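Uncharacterized protein BF1531 (Bacteroides fragilis, PDB 3SLR) is of unknown function, but its N-terminal part joins an SGNH-hydrolase-like domain to a magnesium-binding HAD-type phosphatase domain that probably acts on ester bonds. Local coordinates at residues T38-E43 with I51-A56; K88-H93 with I131-W136; E157-S162 with F168-L173; N245-V248 with G253-K256; G350-E355 with L370-T375. All blocks are in the same frame, centred on the assembly; numbering follows the deposited sequence.

Contact 1: residues T38-E43 with I51-A56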
# COMPACT_ATOMS: atom_id res chain seq x y z
N THR A 38 -9.76 5.02 -15.57
CA THR A 38 -11.04 5.18 -14.89
C THR A 38 -10.91 4.86 -13.40
O THR A 38 -11.37 5.61 -12.54
CB THR A 38 -12.11 4.28 -15.52
OG1 THR A 38 -12.36 4.72 -16.86
CG2 THR A 38 -13.40 4.36 -14.73
N ALA A 39 -10.26 3.74 -13.10
CA ALA A 39 -10.07 3.32 -11.72
C ALA A 39 -9.29 4.34 -10.91
O ALA A 39 -9.68 4.68 -9.79
CB ALA A 39 -9.38 1.96 -11.67
N ILE A 40 -8.19 4.84 -11.45
CA ILE A 40 -7.41 5.87 -10.75
C ILE A 40 -8.22 7.15 -10.52
O ILE A 40 -8.18 7.75 -9.43
CB ILE A 40 -6.12 6.22 -11.51
CG1 ILE A 40 -5.13 5.06 -11.37
CG2 ILE A 40 -5.51 7.53 -10.98
CD1 ILE A 40 -3.92 5.14 -12.27
N LYS A 41 -8.95 7.58 -11.54
CA LYS A 41 -9.73 8.81 -11.44
C LYS A 41 -10.83 8.67 -10.37
O LYS A 41 -10.99 9.53 -9.51
CB LYS A 41 -10.31 9.17 -12.80
CG LYS A 41 -11.12 10.47 -12.81
CD LYS A 41 -11.45 10.88 -14.24
CE LYS A 41 -12.19 12.21 -14.27
NZ LYS A 41 -13.43 12.14 -13.45
N GLY A 42 -11.57 7.56 -10.43
CA GLY A 42 -12.61 7.29 -9.46
C GLY A 42 -12.08 7.11 -8.04
O GLY A 42 -12.68 7.60 -7.08
N GLU A 43 -10.97 6.39 -7.90
CA GLU A 43 -10.34 6.21 -6.59
C GLU A 43 -9.95 7.58 -6.01
O GLU A 43 -10.16 7.84 -4.83
CB GLU A 43 -9.11 5.30 -6.71
CG GLU A 43 -8.45 4.97 -5.38
CD GLU A 43 -9.05 3.74 -4.70
OE1 GLU A 43 -9.26 2.72 -5.39
OE2 GLU A 43 -9.29 3.79 -3.48
N ILE A 51 -9.60 14.59 -9.85
CA ILE A 51 -8.53 14.16 -10.73
C ILE A 51 -8.81 14.45 -12.20
O ILE A 51 -9.76 13.92 -12.77
CB ILE A 51 -8.29 12.65 -10.60
CG1 ILE A 51 -7.97 12.29 -9.15
CG2 ILE A 51 -7.20 12.19 -11.58
CD1 ILE A 51 -6.71 12.93 -8.63
N GLU A 52 -7.99 15.30 -12.81
CA GLU A 52 -8.05 15.48 -14.25
C GLU A 52 -7.03 14.53 -14.85
O GLU A 52 -5.82 14.73 -14.73
CB GLU A 52 -7.73 16.93 -14.65
CG GLU A 52 -7.79 17.15 -16.17
CD GLU A 52 -7.37 18.55 -16.61
OE1 GLU A 52 -7.22 18.78 -17.83
OE2 GLU A 52 -7.20 19.43 -15.74
N LEU A 53 -7.53 13.48 -15.50
CA LEU A 53 -6.64 12.41 -15.95
C LEU A 53 -6.40 12.41 -17.46
O LEU A 53 -7.32 12.17 -18.25
CB LEU A 53 -7.18 11.06 -15.49
CG LEU A 53 -6.13 9.95 -15.42
CD1 LEU A 53 -6.39 9.07 -14.23
CD2 LEU A 53 -6.10 9.16 -16.72
N TRP A 54 -5.16 12.70 -17.85
CA TRP A 54 -4.75 12.61 -19.25
C TRP A 54 -4.08 11.26 -19.49
O TRP A 54 -3.19 10.86 -18.75
CB TRP A 54 -3.79 13.74 -19.62
CG TRP A 54 -3.27 13.65 -21.02
CD1 TRP A 54 -3.87 14.13 -22.16
CD2 TRP A 54 -2.03 13.05 -21.45
NE1 TRP A 54 -3.09 13.87 -23.25
CE2 TRP A 54 -1.96 13.20 -22.85
CE3 TRP A 54 -0.99 12.39 -20.79
CZ2 TRP A 54 -0.88 12.72 -23.60
CZ3 TRP A 54 0.08 11.92 -21.53
CH2 TRP A 54 0.13 12.09 -22.92
N GLU A 55 -4.52 10.57 -20.53
CA GLU A 55 -4.01 9.25 -20.89
C GLU A 55 -3.26 9.38 -22.20
O GLU A 55 -3.81 9.89 -23.19
CB GLU A 55 -5.19 8.32 -21.12
CG GLU A 55 -5.21 7.05 -20.35
CD GLU A 55 -6.34 6.14 -20.82
OE1 GLU A 55 -6.04 5.01 -21.25
OE2 GLU A 55 -7.52 6.57 -20.77
N ALA A 56 -2.01 8.92 -22.22
CA ALA A 56 -1.27 8.86 -23.47
C ALA A 56 -1.91 7.79 -24.33
O ALA A 56 -2.54 6.86 -23.82
CB ALA A 56 0.19 8.54 -23.22
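Leu53 meets Ile40 and Lys41 within a beta-alpha-beta unit, where helix 34-46 connects strand 22-29 to the edge strand 50-55 of the five-stranded parallel sheet. Helix and strand run nearly antiparallel here, at 167°, with their axes 8.3 Å apart. The side chains of Ile40 and Leu53 lie across one another at roughly a right angle. A single methyl does most of the touching on the strand side: Leu53 CD1 rests 3.7 Å from Ile40 CG2, and the same methyl also lies 4.2 Å from Lys41 CB. The lysine chain runs across the strand direction, over Ile51 and its carbonyl. Its CG is trans to the backbone N (chi1 -179°), which carries the aliphatic chain past Ile51, with Lys41 CG 4.2 Å from Ile51 CB. The contact is therefore made by methyls, methylenes and one backbone carbonyl, the methylenes including those of a charged residue. Behind it, Ile40 also reaches Ile211 of helix 203-217, and Ile51 packs on Val25 of the adjoining strand. The lysine chain stays extended until its last torsion (chi4 -57°), and at that bend Lys41 CE comes within 3.3 Å of Ile51 O.

Contact 2: residues K88-H93 with I131-W136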
# COMPACT_ATOMS: atom_id res chain seq x y z
N LYS A 88 5.45 -6.87 -21.30
CA LYS A 88 5.96 -6.26 -22.52
C LYS A 88 7.49 -6.23 -22.52
O LYS A 88 8.12 -6.35 -23.59
CB LYS A 88 5.37 -4.86 -22.72
CG LYS A 88 3.86 -4.87 -22.99
CD LYS A 88 3.52 -5.55 -24.33
CE LYS A 88 2.00 -5.72 -24.50
NZ LYS A 88 1.65 -6.26 -25.86
N LEU A 89 8.09 -6.11 -21.34
CA LEU A 89 9.54 -6.14 -21.22
C LEU A 89 10.05 -7.55 -21.54
O LEU A 89 11.11 -7.72 -22.15
CB LEU A 89 9.99 -5.72 -19.81
CG LEU A 89 11.51 -5.60 -19.59
CD1 LEU A 89 12.09 -4.44 -20.39
CD2 LEU A 89 11.84 -5.45 -18.11
N LEU A 90 9.28 -8.56 -21.13
CA LEU A 90 9.58 -9.96 -21.43
C LEU A 90 9.63 -10.16 -22.95
O LEU A 90 10.53 -10.81 -23.47
CB LEU A 90 8.50 -10.86 -20.83
CG LEU A 90 8.73 -12.37 -20.87
CD1 LEU A 90 9.86 -12.74 -19.95
CD2 LEU A 90 7.45 -13.11 -20.46
N GLU A 91 8.65 -9.59 -23.66
CA GLU A 91 8.67 -9.67 -25.11
C GLU A 91 9.89 -8.96 -25.70
O GLU A 91 10.57 -9.49 -26.58
CB GLU A 91 7.39 -9.11 -25.72
CG GLU A 91 7.48 -9.06 -27.24
CD GLU A 91 6.15 -8.83 -27.93
OE1 GLU A 91 5.38 -7.98 -27.47
OE2 GLU A 91 5.89 -9.51 -28.94
N LYS A 92 10.18 -7.76 -25.21
CA LYS A 92 11.34 -7.00 -25.67
C LYS A 92 12.63 -7.82 -25.54
O LYS A 92 13.43 -7.92 -26.47
CB LYS A 92 11.45 -5.69 -24.89
CG LYS A 92 12.57 -4.77 -25.31
CD LYS A 92 12.47 -3.43 -24.55
CE LYS A 92 13.47 -2.41 -25.06
NZ LYS A 92 14.84 -2.97 -25.04
N HIS A 93 12.80 -8.42 -24.36
CA HIS A 93 13.95 -9.26 -24.07
C HIS A 93 14.05 -10.46 -25.02
O HIS A 93 15.12 -10.81 -25.49
CB HIS A 93 13.88 -9.70 -22.60
CG HIS A 93 14.87 -10.76 -22.21
ND1 HIS A 93 14.59 -12.10 -22.32
CD2 HIS A 93 16.11 -10.67 -21.68
CE1 HIS A 93 15.63 -12.80 -21.89
NE2 HIS A 93 16.57 -11.95 -21.49
N ILE A 131 7.97 -12.40 -13.91
CA ILE A 131 7.43 -13.52 -14.66
C ILE A 131 8.60 -14.48 -14.88
O ILE A 131 9.55 -14.15 -15.59
CB ILE A 131 6.82 -13.09 -16.01
CG1 ILE A 131 5.67 -12.10 -15.80
CG2 ILE A 131 6.35 -14.33 -16.81
CD1 ILE A 131 5.22 -11.42 -17.09
N GLU A 132 8.56 -15.62 -14.22
CA GLU A 132 9.62 -16.61 -14.38
C GLU A 132 9.38 -17.37 -15.69
O GLU A 132 8.38 -18.08 -15.81
CB GLU A 132 9.67 -17.56 -13.19
CG GLU A 132 10.70 -18.66 -13.41
CD GLU A 132 10.78 -19.64 -12.27
OE1 GLU A 132 9.73 -20.06 -11.75
OE2 GLU A 132 11.91 -19.99 -11.89
N ASP A 133 10.26 -17.21 -16.67
CA ASP A 133 9.99 -17.80 -17.98
C ASP A 133 10.39 -19.28 -18.05
O ASP A 133 10.05 -20.00 -19.00
CB ASP A 133 10.61 -16.98 -19.13
CG ASP A 133 12.13 -16.93 -19.08
OD1 ASP A 133 12.76 -17.67 -18.30
OD2 ASP A 133 12.69 -16.15 -19.88
N THR A 134 11.08 -19.73 -17.01
CA THR A 134 11.63 -21.09 -16.92
C THR A 134 12.47 -21.54 -18.11
O THR A 134 12.65 -22.74 -18.32
CB THR A 134 10.54 -22.17 -16.65
OG1 THR A 134 9.77 -22.39 -17.84
CG2 THR A 134 9.63 -21.76 -15.47
N ILE A 135 12.99 -20.59 -18.88
CA ILE A 135 13.88 -20.91 -20.00
C ILE A 135 15.14 -21.65 -19.53
O ILE A 135 15.64 -22.57 -20.21
CB ILE A 135 14.26 -19.62 -20.75
CG1 ILE A 135 13.04 -19.11 -21.54
CG2 ILE A 135 15.45 -19.85 -21.69
CD1 ILE A 135 12.65 -20.02 -22.70
N TRP A 136 15.65 -21.26 -18.36
CA TRP A 136 16.81 -21.90 -17.75
C TRP A 136 16.48 -22.70 -16.50
O TRP A 136 17.37 -23.28 -15.88
CB TRP A 136 17.85 -20.85 -17.34
CG TRP A 136 18.33 -19.98 -18.44
CD1 TRP A 136 17.76 -18.81 -18.86
CD2 TRP A 136 19.49 -20.18 -19.26
NE1 TRP A 136 18.50 -18.28 -19.89
CE2 TRP A 136 19.56 -19.10 -20.15
CE3 TRP A 136 20.48 -21.17 -19.31
CZ2 TRP A 136 20.58 -18.98 -21.10
CZ3 TRP A 136 21.49 -21.05 -20.25
CH2 TRP A 136 21.53 -19.96 -21.13
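Leu90 turns its CG away from its own backbone N (chi1 -172°), while Ile131 has CG1 beside its backbone N (chi1 -60°), which leaves CG2 anti to that N; these settings turn a methyl of each toward the other. Leu90 CD2 and Ile131 CG2 meet at 4.0 Å, joining helix 86-94 to the long connection between strand 122-126 and helix 147-164 in the FkbH N-terminal domain, a member of the SGNH-hydrolase clan. The two side chains pass at a slant. The other methyl of the leucine, CD1, approaches Asp133 more loosely, with Leu90 CD1 4.4 Å from Asp133 CB. The patch is thus a small apolar contact near the surface, with Leu90 supplying both branches. Phe147, at the start of helix 147-164, touches both Leu90 and Asp133 and also meets the ring of His93 edge-to-face. His93 NE2 is hydrogen-bonded to Ser145 O; His93 ND1 remains 5.1 Å from Asp133 OD2, too distant for a bond between them. Asp133 shapes its own loop through an Asx turn: Ile135 N donates to Asp133 OD1 at 3.0 Å, meeting the oxygen from above the carboxylate plane. Beside that turn, Thr134 OG1 donates to Asp133 O at 2.7 Å, a short side-chain bond to the carbonyl of the residue before.

Contact 3: residues E157-S162 with F168-L173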
# COMPACT_ATOMS: atom_id res chain seq x y z
N GLU A 157 17.86 -1.73 -8.74
CA GLU A 157 18.35 -0.40 -9.12
C GLU A 157 17.25 0.65 -9.16
O GLU A 157 17.50 1.83 -8.90
CB GLU A 157 19.09 -0.46 -10.46
CG GLU A 157 20.37 -1.29 -10.43
CD GLU A 157 21.40 -0.78 -9.43
OE1 GLU A 157 21.25 0.35 -8.90
OE2 GLU A 157 22.37 -1.52 -9.17
N LEU A 158 16.02 0.24 -9.47
CA LEU A 158 14.89 1.17 -9.41
C LEU A 158 14.74 1.72 -8.01
O LEU A 158 14.43 2.89 -7.82
CB LEU A 158 13.59 0.48 -9.82
CG LEU A 158 13.28 0.40 -11.31
CD1 LEU A 158 12.04 -0.47 -11.50
CD2 LEU A 158 13.07 1.80 -11.89
N MSE A 159 14.96 0.88 -7.00
CA MSE A 159 14.85 1.37 -5.64
C MSE A 159 15.94 2.40 -5.34
O MSE A 159 15.70 3.41 -4.66
CB MSE A 159 14.87 0.22 -4.64
CG MSE A 159 13.67 -0.69 -4.83
SE MSE A 159 13.45 -1.93 -3.33
CE MSE A 159 11.97 -2.99 -4.09
N ASN A 160 17.14 2.15 -5.85
CA ASN A 160 18.23 3.11 -5.71
C ASN A 160 17.92 4.43 -6.43
O ASN A 160 18.24 5.50 -5.92
CB ASN A 160 19.56 2.51 -6.18
CG ASN A 160 20.01 1.35 -5.29
OD1 ASN A 160 19.67 1.30 -4.11
ND2 ASN A 160 20.76 0.41 -5.86
N ILE A 161 17.28 4.35 -7.59
CA ILE A 161 16.83 5.58 -8.26
C ILE A 161 15.86 6.36 -7.37
O ILE A 161 15.97 7.58 -7.26
CB ILE A 161 16.21 5.30 -9.64
CG1 ILE A 161 17.29 4.83 -10.62
CG2 ILE A 161 15.53 6.56 -10.20
CD1 ILE A 161 16.72 4.39 -11.95
N SER A 162 14.93 5.66 -6.71
CA SER A 162 13.98 6.36 -5.84
C SER A 162 14.67 7.05 -4.67
O SER A 162 14.16 8.04 -4.14
CB SER A 162 12.86 5.44 -5.34
OG SER A 162 13.32 4.56 -4.33
N PHE A 168 10.80 11.01 -7.60
CA PHE A 168 10.49 9.70 -8.17
C PHE A 168 9.98 8.73 -7.11
O PHE A 168 10.71 8.38 -6.18
CB PHE A 168 11.74 9.12 -8.84
CG PHE A 168 11.52 7.80 -9.53
CD1 PHE A 168 10.91 7.74 -10.77
CD2 PHE A 168 11.96 6.62 -8.94
CE1 PHE A 168 10.73 6.52 -11.41
CE2 PHE A 168 11.79 5.40 -9.58
CZ PHE A 168 11.17 5.35 -10.82
N PHE A 169 8.74 8.29 -7.26
CA PHE A 169 8.15 7.32 -6.35
C PHE A 169 7.83 6.01 -7.05
O PHE A 169 7.24 6.00 -8.14
CB PHE A 169 6.86 7.87 -5.75
CG PHE A 169 7.07 9.09 -4.91
CD1 PHE A 169 7.23 10.33 -5.52
CD2 PHE A 169 7.08 9.01 -3.53
CE1 PHE A 169 7.43 11.47 -4.74
CE2 PHE A 169 7.27 10.14 -2.76
CZ PHE A 169 7.45 11.37 -3.37
N ILE A 170 8.20 4.90 -6.42
CA ILE A 170 7.79 3.60 -6.91
C ILE A 170 6.43 3.26 -6.30
O ILE A 170 6.15 3.59 -5.13
CB ILE A 170 8.83 2.54 -6.51
CG1 ILE A 170 10.11 2.77 -7.33
CG2 ILE A 170 8.28 1.15 -6.73
CD1 ILE A 170 11.38 2.17 -6.74
N CYS A 171 5.57 2.63 -7.09
CA CYS A 171 4.42 1.91 -6.55
C CYS A 171 4.78 0.42 -6.63
O CYS A 171 5.08 -0.09 -7.71
CB CYS A 171 3.17 2.22 -7.33
SG CYS A 171 1.68 1.39 -6.70
N ASN A 172 4.75 -0.25 -5.48
CA ASN A 172 5.34 -1.59 -5.36
C ASN A 172 4.44 -2.70 -5.90
O ASN A 172 4.02 -3.60 -5.16
CB ASN A 172 5.71 -1.86 -3.89
CG ASN A 172 6.61 -3.08 -3.72
OD1 ASN A 172 7.11 -3.64 -4.69
ND2 ASN A 172 6.82 -3.48 -2.48
N LEU A 173 4.16 -2.64 -7.20
CA LEU A 173 3.36 -3.66 -7.88
C LEU A 173 3.94 -5.05 -7.65
O LEU A 173 3.20 -6.03 -7.51
CB LEU A 173 3.29 -3.33 -9.38
CG LEU A 173 2.48 -4.28 -10.26
CD1 LEU A 173 1.07 -4.43 -9.72
CD2 LEU A 173 2.47 -3.76 -11.70
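Aromatic contacts centre on Phe168, whose ring is presented to the helix residues Leu158, Ile161 and Ser162. Over one face sits Ile161 CG2, a CH-pi contact with the methyl 4.2 Å from the ring centroid and 27° off the normal. The rim meets the backbone instead: Ser162 CA lies in the ring plane, 3.7 Å from Phe168 CD2, and Leu158 O is also near that plane. The ring gets there because its CG stands trans to the backbone N (chi1 -177°), which turns it toward the helix. Farther round, Leu158 CD2 adds a looser touch at CZ.

The remaining van der Waals packing is carried largely by Ile170 CD1. This methyl presses end-on against the helix backbone, 3.3 Å from Leu158 O, and also lies near Leu158 CB and Ser162 CB. Ile170 CD1 is 4.1 Å from CG of Met159, a selenomethionine in the crystal. The chains of Met159 and Ile170 are roughly perpendicular.

Helix 147-164 packs in this way on strand 168-171, completing a beta-alpha-beta unit with strand 122-126 at one edge of the parallel sheet. The opposite side of the strand is turned to helix 203-217, which Phe169 and Cys171 touch.

The side-chain hydrogen bonds of the helix segment are local. Ser162 OG donates to Met159 O at 2.7 Å, three residues back, and Asn160 ND2 donates to Glu157 OE1 at 3.1 Å, meeting the carboxylate from above its plane. Past the strand, Asn172 forms the centre of an inverse gamma turn and acts as N-cap, its OD1 accepting from Gly175 N and from Asn127 ND2.

Contact 4: residues N245-V248 with G253-K256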
# COMPACT_ATOMS: atom_id res chain seq x y z
N ASN A 245 -1.51 -15.46 31.79
CA ASN A 245 -2.17 -16.44 30.93
C ASN A 245 -2.65 -15.95 29.55
O ASN A 245 -3.26 -16.71 28.81
CB ASN A 245 -3.31 -17.10 31.71
CG ASN A 245 -2.79 -17.86 32.93
OD1 ASN A 245 -1.77 -18.55 32.86
ND2 ASN A 245 -3.47 -17.70 34.07
N ILE A 246 -2.39 -14.69 29.22
CA ILE A 246 -2.73 -14.20 27.88
C ILE A 246 -1.94 -14.99 26.84
O ILE A 246 -0.83 -15.45 27.11
CB ILE A 246 -2.43 -12.70 27.73
CG1 ILE A 246 -0.96 -12.43 28.08
CG2 ILE A 246 -3.40 -11.88 28.57
CD1 ILE A 246 -0.47 -11.07 27.68
N GLN A 247 -2.50 -15.13 25.65
CA GLN A 247 -1.87 -15.93 24.60
C GLN A 247 -0.91 -15.10 23.75
O GLN A 247 -1.33 -14.31 22.92
CB GLN A 247 -2.93 -16.60 23.73
CG GLN A 247 -3.87 -17.49 24.52
CD GLN A 247 -5.26 -17.56 23.93
OE1 GLN A 247 -5.45 -17.26 22.75
NE2 GLN A 247 -6.24 -17.93 24.75
N VAL A 248 0.39 -15.29 23.99
CA VAL A 248 1.43 -14.57 23.27
C VAL A 248 2.73 -15.35 23.46
O VAL A 248 2.96 -15.92 24.53
CB VAL A 248 1.59 -13.13 23.81
CG1 VAL A 248 2.08 -13.15 25.27
CG2 VAL A 248 2.52 -12.32 22.92
N GLY A 253 0.55 -22.65 18.28
CA GLY A 253 -0.76 -22.14 18.62
C GLY A 253 -0.89 -20.64 18.43
O GLY A 253 0.09 -19.96 18.14
N ILE A 254 -2.10 -20.14 18.64
CA ILE A 254 -2.44 -18.76 18.27
C ILE A 254 -1.58 -17.66 18.91
O ILE A 254 -1.46 -16.57 18.36
CB ILE A 254 -3.93 -18.48 18.50
CG1 ILE A 254 -4.41 -17.34 17.60
CG2 ILE A 254 -4.21 -18.19 19.97
CD1 ILE A 254 -4.30 -17.65 16.11
N GLY A 255 -0.97 -17.94 20.06
CA GLY A 255 -0.10 -16.99 20.73
C GLY A 255 1.02 -16.50 19.83
O GLY A 255 1.46 -15.35 19.91
N LYS A 256 1.49 -17.39 18.96
CA LYS A 256 2.54 -17.02 18.01
C LYS A 256 2.05 -15.96 17.01
O LYS A 256 2.81 -15.07 16.60
CB LYS A 256 3.07 -18.25 17.28
CG LYS A 256 4.12 -17.91 16.24
CD LYS A 256 4.71 -19.14 15.59
CE LYS A 256 3.67 -19.92 14.80
NZ LYS A 256 4.22 -21.23 14.35
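Gln247 and Val248 meet Ile254 and Gly255 where the chain doubles back to enter helix 255-270. Upstream, Asn245 secures the approach from the preceding helix, its ND2 donating to Asp241 O. Ile246 then packs on Trp234, Asn293 and Met296. At Gln247 the chain reaches the returning segment. Its backbone is hydrogen-bonded to Gly235, while Gln247 C lies 3.7 Å from Gly255 CA. The side chain has two deposited conformations; in one of them CG stands beside the backbone N (chi1 -59°) and the extended chain brings the amide oxygen to Ile254 at a slant, with Gln247 OE1 3.2 Å from Ile254 CG2. That is a van der Waals touch between an amide oxygen and a methyl, and it may not hold in the other conformer. Val248 follows, and the backbones come closest here: Val248 CA and Gly255 CA are 3.8 Å apart, a distance possible because a glycine presents no side chain to the facing loop. Val248 CA also points a C-H at Gly255 O, 3.4 Å away and with an angle of 149° at the hydrogen. The same carbonyl has a weak bond from Thr259 OG1, one turn on.

The segments close the tail of the long connection between strand 224-227 and helix 255-270, which corresponds, by analogy with HAD phosphatases, to the region that usually carries the squiggle and flap. The side chain of Gln247 lies about 12 Å from a bound magnesium ion, outside its coordination sphere. The loop after helix 238-241 thus leads into helix 255-270, and the side chain of Val248 touches Thr259 and Gln262 of that helix.

Contact 5: residues G350-E355 with L370-T375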
# COMPACT_ATOMS: atom_id res chain seq x y z
N GLY A 350 -14.03 9.62 10.17
CA GLY A 350 -12.66 10.00 9.87
C GLY A 350 -11.68 8.95 10.31
O GLY A 350 -10.68 8.68 9.63
N VAL A 351 -11.93 8.35 11.47
CA VAL A 351 -11.09 7.25 11.93
C VAL A 351 -11.28 6.04 11.02
O VAL A 351 -12.42 5.65 10.72
CB VAL A 351 -11.38 6.89 13.40
CG1 VAL A 351 -10.47 5.77 13.87
CG2 VAL A 351 -11.19 8.11 14.29
N THR A 352 -10.17 5.47 10.57
CA THR A 352 -10.20 4.26 9.76
C THR A 352 -10.30 3.05 10.68
O THR A 352 -9.50 2.89 11.59
CB THR A 352 -8.95 4.18 8.86
OG1 THR A 352 -8.97 5.31 7.96
CG2 THR A 352 -8.93 2.87 8.05
N VAL A 353 -11.31 2.22 10.45
CA VAL A 353 -11.57 1.07 11.30
C VAL A 353 -11.60 -0.21 10.46
O VAL A 353 -12.66 -0.62 9.97
CB VAL A 353 -12.91 1.22 12.04
CG1 VAL A 353 -13.07 0.11 13.07
CG2 VAL A 353 -13.00 2.60 12.73
N PRO A 354 -10.44 -0.85 10.29
CA PRO A 354 -10.37 -2.04 9.45
C PRO A 354 -11.28 -3.16 9.93
O PRO A 354 -11.41 -3.39 11.13
CB PRO A 354 -8.90 -2.45 9.55
CG PRO A 354 -8.19 -1.15 9.72
CD PRO A 354 -9.10 -0.35 10.65
N GLU A 355 -11.90 -3.84 8.97
CA GLU A 355 -12.79 -4.96 9.26
C GLU A 355 -11.95 -6.22 9.47
O GLU A 355 -11.86 -7.08 8.59
CB GLU A 355 -13.78 -5.14 8.10
CG GLU A 355 -14.82 -6.23 8.29
CD GLU A 355 -15.74 -5.97 9.47
OE1 GLU A 355 -15.95 -4.79 9.82
OE2 GLU A 355 -16.26 -6.94 10.05
N LEU A 370 -4.69 -3.55 2.94
CA LEU A 370 -5.21 -2.20 3.11
C LEU A 370 -4.16 -1.08 2.94
O LEU A 370 -4.52 0.09 2.75
CB LEU A 370 -5.87 -2.07 4.49
CG LEU A 370 -6.96 -3.10 4.81
CD1 LEU A 370 -7.51 -2.86 6.22
CD2 LEU A 370 -8.07 -3.06 3.79
N ASN A 371 -2.88 -1.44 3.02
CA ASN A 371 -1.78 -0.47 2.92
C ASN A 371 -2.06 0.78 3.75
O ASN A 371 -2.14 1.89 3.23
CB ASN A 371 -1.55 -0.07 1.46
CG ASN A 371 -0.23 0.66 1.26
OD1 ASN A 371 0.81 0.24 1.77
ND2 ASN A 371 -0.27 1.77 0.53
N LEU A 372 -2.21 0.61 5.06
CA LEU A 372 -2.71 1.68 5.91
C LEU A 372 -1.72 2.82 6.12
O LEU A 372 -2.12 3.96 6.41
CB LEU A 372 -3.08 1.11 7.29
CG LEU A 372 -4.26 0.12 7.31
CD1 LEU A 372 -4.23 -0.74 8.56
CD2 LEU A 372 -5.57 0.85 7.19
N PHE A 373 -0.43 2.52 6.00
CA PHE A 373 0.60 3.46 6.42
C PHE A 373 1.54 3.95 5.32
O PHE A 373 2.72 4.20 5.58
CB PHE A 373 1.36 2.90 7.63
CG PHE A 373 0.51 2.79 8.86
CD1 PHE A 373 0.24 3.91 9.63
CD2 PHE A 373 -0.07 1.59 9.22
CE1 PHE A 373 -0.57 3.83 10.76
CE2 PHE A 373 -0.87 1.49 10.36
CZ PHE A 373 -1.12 2.60 11.13
N GLU A 374 1.01 4.11 4.11
CA GLU A 374 1.73 4.80 3.06
C GLU A 374 2.22 6.12 3.61
O GLU A 374 1.53 6.77 4.39
CB GLU A 374 0.82 5.09 1.87
CG GLU A 374 1.57 5.57 0.64
CD GLU A 374 2.53 4.50 0.11
OE1 GLU A 374 2.07 3.39 -0.24
OE2 GLU A 374 3.75 4.76 0.05
N THR A 375 3.41 6.53 3.19
CA THR A 375 3.93 7.81 3.64
C THR A 375 4.72 8.48 2.52
O THR A 375 4.95 7.88 1.47
CB THR A 375 4.75 7.67 4.93
OG1 THR A 375 5.05 8.96 5.47
CG2 THR A 375 6.04 6.91 4.67
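Pro354 and Leu372 face each other beside the four-stranded parallel sheet of the HAD-type phosphatase domain. The 350-355 segment runs along strand 331-334, with Thr352 hydrogen-bonded through its backbone to Met331 and Phe333; the 370-375 segment follows helix 363-368 and contains a type I beta turn from Asn371 to Glu374. Pro354 is the residue most enclosed by this contact, and both leucines approach the same general side of its ring. Leu370 CD1 comes closest, 3.6 Å from Pro354 CB. Leu372 CD1 lies 4.1 Å from Pro354 CG. Both leucines keep CG beside the backbone N (chi1 -55° in Leu370, -66° in Leu372), and both extend a methyl toward the proline. Leu372 divides its two methyls, since Leu372 CD2 lies against Thr352 CG2 at 4.0 Å. Tyr366 and Leu367 of helix 363-368 also touch the proline, while Thr352 OG1 turns off to Lys222 NZ. Asn371 ND2 has a partner outside the turn, Asp212 OD2 of helix 203-217. Within the turn, Asn371 ND2 donates almost straight to Glu374 OE1 at 2.9 Å, on the anti side of the carboxylate.

Contacts 1, 2 and 3 all belong to the FkbH N-terminal domain. Contacts 1 and 3 lie on the two outermost strands of one sheet, their centres about 21 Å apart, and contact 2 lies beside the start of helix 147-164, whose later part carries contact 3, about 21 Å away between centres. Contacts 4 and 5 belong to the phosphatase domain, with centres about 26 Å apart. Contact 5 comes closest to the N-terminal domain contacts, about 5 Å between nearest atoms of contacts 3 and 5, and helix 203-217 packs on segments of contacts 1, 3 and 5. None touches the magnesium site; the side chains of Gln247 and Pro354 are about 12 and 14 Å from a bound ion.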